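Long-range contact in hypoxanthine-guanine phosphoribosyltransferase (Leishmania tarentolae, PDB 1PZM), which probably converts hypoxanthine and guanine to their nucleoside monophosphates in purine salvage, transferring the 5-phosphoribosyl group from phosphoribosyl pyrophosphate: residues Leu59-Val64 and Met122-Ile127. Residues are numbered along the deposited sequence; the frame is centred on the assembly and turned at random.
Sequences LYLLCV and MLVEDI. With 5GP (guanosine-5'-monophosphate), chain C.
V64 lies over one face of the E125 carboxylate, its CB 3.6 Å from E125 OE1; a bend at chi2 (-100°) folds the acid back toward the neighbouring strand. The guanine of GMP takes I127 on one face: CG2 sits 3.4 Å from N9, and CD1, above the same face, is 3.7 Å from O6 at the rim. At the D126 carboxylate, a water donating to OD1 (3.1 Å) and I127 N, weakly bonded to OD1, lie on opposite sides of the plane. The contact belongs to the parallel sheet of a type I phosphoribosyltransferase, where residues 122-125 lead into the nucleotide-binding loop characteristic of the family. Parallel bridges L61-M122, L62-L123 and C63-V124 establish 59-64 and 122-125 as neighbours, twisted by 33°. L62 supplies the two inner bonds: its N reaches M122 O at 2.7 Å, nearly straight at hydrogen, and its O receives V124 N. M122 N donates to Y60 O, and V64 N to V124 O, the longest of the four at 3.2 Å. L61 CD2 rests 4.0 Å from V124 CG2 and also near M122 SD, beneath helices 69-81 and 30-48. The other face pairs L62 CB with L123 CD2. S68 OG hydrogen-bonds to V64 O, the last carbonyl of 59-64, and to V124 O; the water also donates to V64 O. The chain turns a corner at D126, and the ribose O2' then donates a 3.1 Å hydrogen bond to I127 O.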
loop_
_atom_site.group_PDB
_atom_site.type_symbol
_atom_site.label_atom_id
_atom_site.label_comp_id
_atom_site.label_asym_id
_atom_site.label_seq_id
_atom_site.Cartn_x
_atom_site.Cartn_y
_atom_site.Cartn_z
ATOM N N LEU A 59 8.512 -5.769 14.433
ATOM C CA LEU A 59 9.075 -6.012 13.088
ATOM C C LEU A 59 8.715 -4.838 12.226
ATOM O O LEU A 59 7.514 -4.534 12.045
ATOM C CB LEU A 59 8.416 -7.209 12.435
ATOM C CG LEU A 59 8.972 -7.696 11.099
ATOM C CD1 LEU A 59 10.460 -7.891 11.180
ATOM C CD2 LEU A 59 8.274 -9.044 10.770
ATOM N N TYR A 60 9.743 -4.173 11.720
ATOM C CA TYR A 60 9.556 -3.093 10.780
ATOM C C TYR A 60 9.470 -3.665 9.396
ATOM O O TYR A 60 10.453 -4.263 8.923
ATOM C CB TYR A 60 10.730 -2.119 10.837
ATOM C CG TYR A 60 10.626 -1.148 11.981
ATOM C CD1 TYR A 60 10.999 -1.524 13.285
ATOM C CD2 TYR A 60 10.180 0.177 11.762
ATOM C CE1 TYR A 60 10.921 -0.564 14.342
ATOM C CE2 TYR A 60 10.098 1.124 12.812
ATOM C CZ TYR A 60 10.475 0.725 14.079
ATOM O OH TYR A 60 10.405 1.611 15.092
ATOM N N LEU A 61 8.335 -3.441 8.730
ATOM C CA LEU A 61 8.220 -3.847 7.320
ATOM C C LEU A 61 8.625 -2.626 6.498
ATOM O O LEU A 61 8.012 -1.544 6.645
ATOM C CB LEU A 61 6.782 -4.273 6.988
ATOM C CG LEU A 61 6.219 -5.515 7.730
ATOM C CD1 LEU A 61 4.753 -5.729 7.398
ATOM C CD2 LEU A 61 7.030 -6.764 7.417
ATOM N N LEU A 62 9.663 -2.797 5.674
ATOM C CA LEU A 62 10.166 -1.757 4.779
ATOM C C LEU A 62 9.634 -1.992 3.363
ATOM O O LEU A 62 10.182 -2.848 2.590
ATOM C CB LEU A 62 11.728 -1.679 4.832
ATOM C CG LEU A 62 12.254 -0.812 6.014
ATOM C CD1 LEU A 62 11.594 -1.024 7.443
ATOM C CD2 LEU A 62 13.761 -0.977 6.152
ATOM N N CYS A 63 8.555 -1.261 3.035
ATOM C CA CYS A 63 7.866 -1.484 1.764
ATOM C C CYS A 63 8.586 -0.797 0.577
ATOM O O CYS A 63 8.767 0.420 0.568
ATOM C CB CYS A 63 6.405 -1.021 1.859
ATOM S SG CYS A 63 5.564 -0.875 0.285
ATOM N N VAL A 64 9.037 -1.590 -0.398
ATOM C CA VAL A 64 9.758 -1.022 -1.526
ATOM C C VAL A 64 8.741 -0.552 -2.567
ATOM O O VAL A 64 8.169 -1.347 -3.290
ATOM C CB VAL A 64 10.774 -1.990 -2.147
ATOM C CG1 VAL A 64 11.594 -1.266 -3.284
ATOM C CG2 VAL A 64 11.749 -2.517 -1.085
ATOM N N MET A 122 12.672 -5.677 8.012
ATOM C CA MET A 122 12.391 -6.630 6.958
ATOM C C MET A 122 12.060 -5.891 5.675
ATOM O O MET A 122 11.032 -5.130 5.601
ATOM C CB MET A 122 11.199 -7.505 7.330
ATOM C CG MET A 122 10.946 -8.581 6.255
ATOM S SD MET A 122 9.801 -9.842 6.754
ATOM C CE MET A 122 10.963 -10.749 7.934
ATOM N N LEU A 123 12.899 -6.103 4.660
ATOM C CA LEU A 123 12.652 -5.493 3.356
ATOM C C LEU A 123 11.596 -6.305 2.648
ATOM O O LEU A 123 11.682 -7.569 2.599
ATOM C CB LEU A 123 13.926 -5.452 2.493
ATOM C CG LEU A 123 14.980 -4.418 2.899
ATOM C CD1 LEU A 123 16.307 -4.704 2.237
ATOM C CD2 LEU A 123 14.482 -3.018 2.551
ATOM N N VAL A 124 10.605 -5.594 2.085
ATOM C CA VAL A 124 9.440 -6.241 1.496
ATOM C C VAL A 124 9.435 -5.901 0.002
ATOM O O VAL A 124 9.350 -4.755 -0.384
ATOM C CB VAL A 124 8.090 -5.774 2.138
ATOM C CG1 VAL A 124 6.908 -6.438 1.389
ATOM C CG2 VAL A 124 8.040 -6.120 3.642
ATOM N N GLU A 125 9.563 -6.933 -0.832
ATOM C CA GLU A 125 9.686 -6.724 -2.273
ATOM C C GLU A 125 8.618 -7.490 -3.027
ATOM O O GLU A 125 8.253 -8.622 -2.639
ATOM C CB GLU A 125 11.019 -7.280 -2.735
ATOM C CG GLU A 125 12.205 -6.447 -2.416
ATOM C CD GLU A 125 12.651 -5.637 -3.608
ATOM O OE1 GLU A 125 11.834 -4.845 -4.157
ATOM O OE2 GLU A 125 13.829 -5.840 -4.014
ATOM N N ASP A 126 8.174 -6.936 -4.148
ATOM C CA ASP A 126 7.221 -7.692 -4.964
ATOM C C ASP A 126 7.906 -8.803 -5.774
ATOM O O ASP A 126 7.450 -9.962 -5.774
ATOM C CB ASP A 126 6.427 -6.776 -5.886
ATOM C CG ASP A 126 7.285 -5.783 -6.604
ATOM O OD1 ASP A 126 8.521 -5.769 -6.465
ATOM O OD2 ASP A 126 6.795 -4.946 -7.380
ATOM N N ILE A 127 8.991 -8.475 -6.440
ATOM C CA ILE A 127 9.638 -9.413 -7.355
ATOM C C ILE A 127 11.110 -9.093 -7.433
ATOM O O ILE A 127 11.508 -7.924 -7.470
ATOM C CB ILE A 127 8.902 -9.458 -8.761
ATOM C CG1 ILE A 127 9.512 -10.548 -9.653
ATOM C CG2 ILE A 127 8.867 -8.072 -9.474
ATOM C CD1 ILE A 127 8.489 -11.114 -10.654
HETATM P P 5GP C . 16.170 -6.495 -10.401
HETATM O O1P 5GP C . 16.035 -7.666 -9.491
HETATM O O2P 5GP C . 16.845 -6.840 -11.681
HETATM O O3P 5GP C . 17.056 -5.544 -9.687
HETATM O "O5'" 5GP C . 14.718 -5.859 -10.649
HETATM C "C5'" 5GP C . 14.514 -4.637 -11.371
HETATM C "C4'" 5GP C . 13.094 -4.036 -11.146
HETATM O "O4'" 5GP C . 12.080 -4.630 -11.971
HETATM C "C3'" 5GP C . 12.562 -4.141 -9.721
HETATM O "O3'" 5GP C . 11.855 -2.959 -9.335
HETATM C "C2'" 5GP C . 11.612 -5.324 -9.830
HETATM O "O2'" 5GP C . 10.680 -5.295 -8.788
HETATM C "C1'" 5GP C . 11.010 -5.201 -11.238
HETATM N N9 5GP C . 10.682 -6.522 -11.853
HETATM C C8 5GP C . 11.527 -7.570 -12.266
HETATM N N7 5GP C . 10.761 -8.563 -12.899
HETATM C C5 5GP C . 9.530 -7.972 -13.087
HETATM C C6 5GP C . 8.343 -8.461 -13.647
HETATM O O6 5GP C . 8.268 -9.654 -14.075
HETATM N N1 5GP C . 7.222 -7.634 -13.705
HETATM C C2 5GP C . 7.299 -6.326 -13.223
HETATM N N2 5GP C . 6.259 -5.498 -13.290
HETATM N N3 5GP C . 8.453 -5.858 -12.659
HETATM C C4 5GP C . 9.558 -6.688 -12.604
HETATM O O HOH W 1 9.265 -2.908 -5.567
#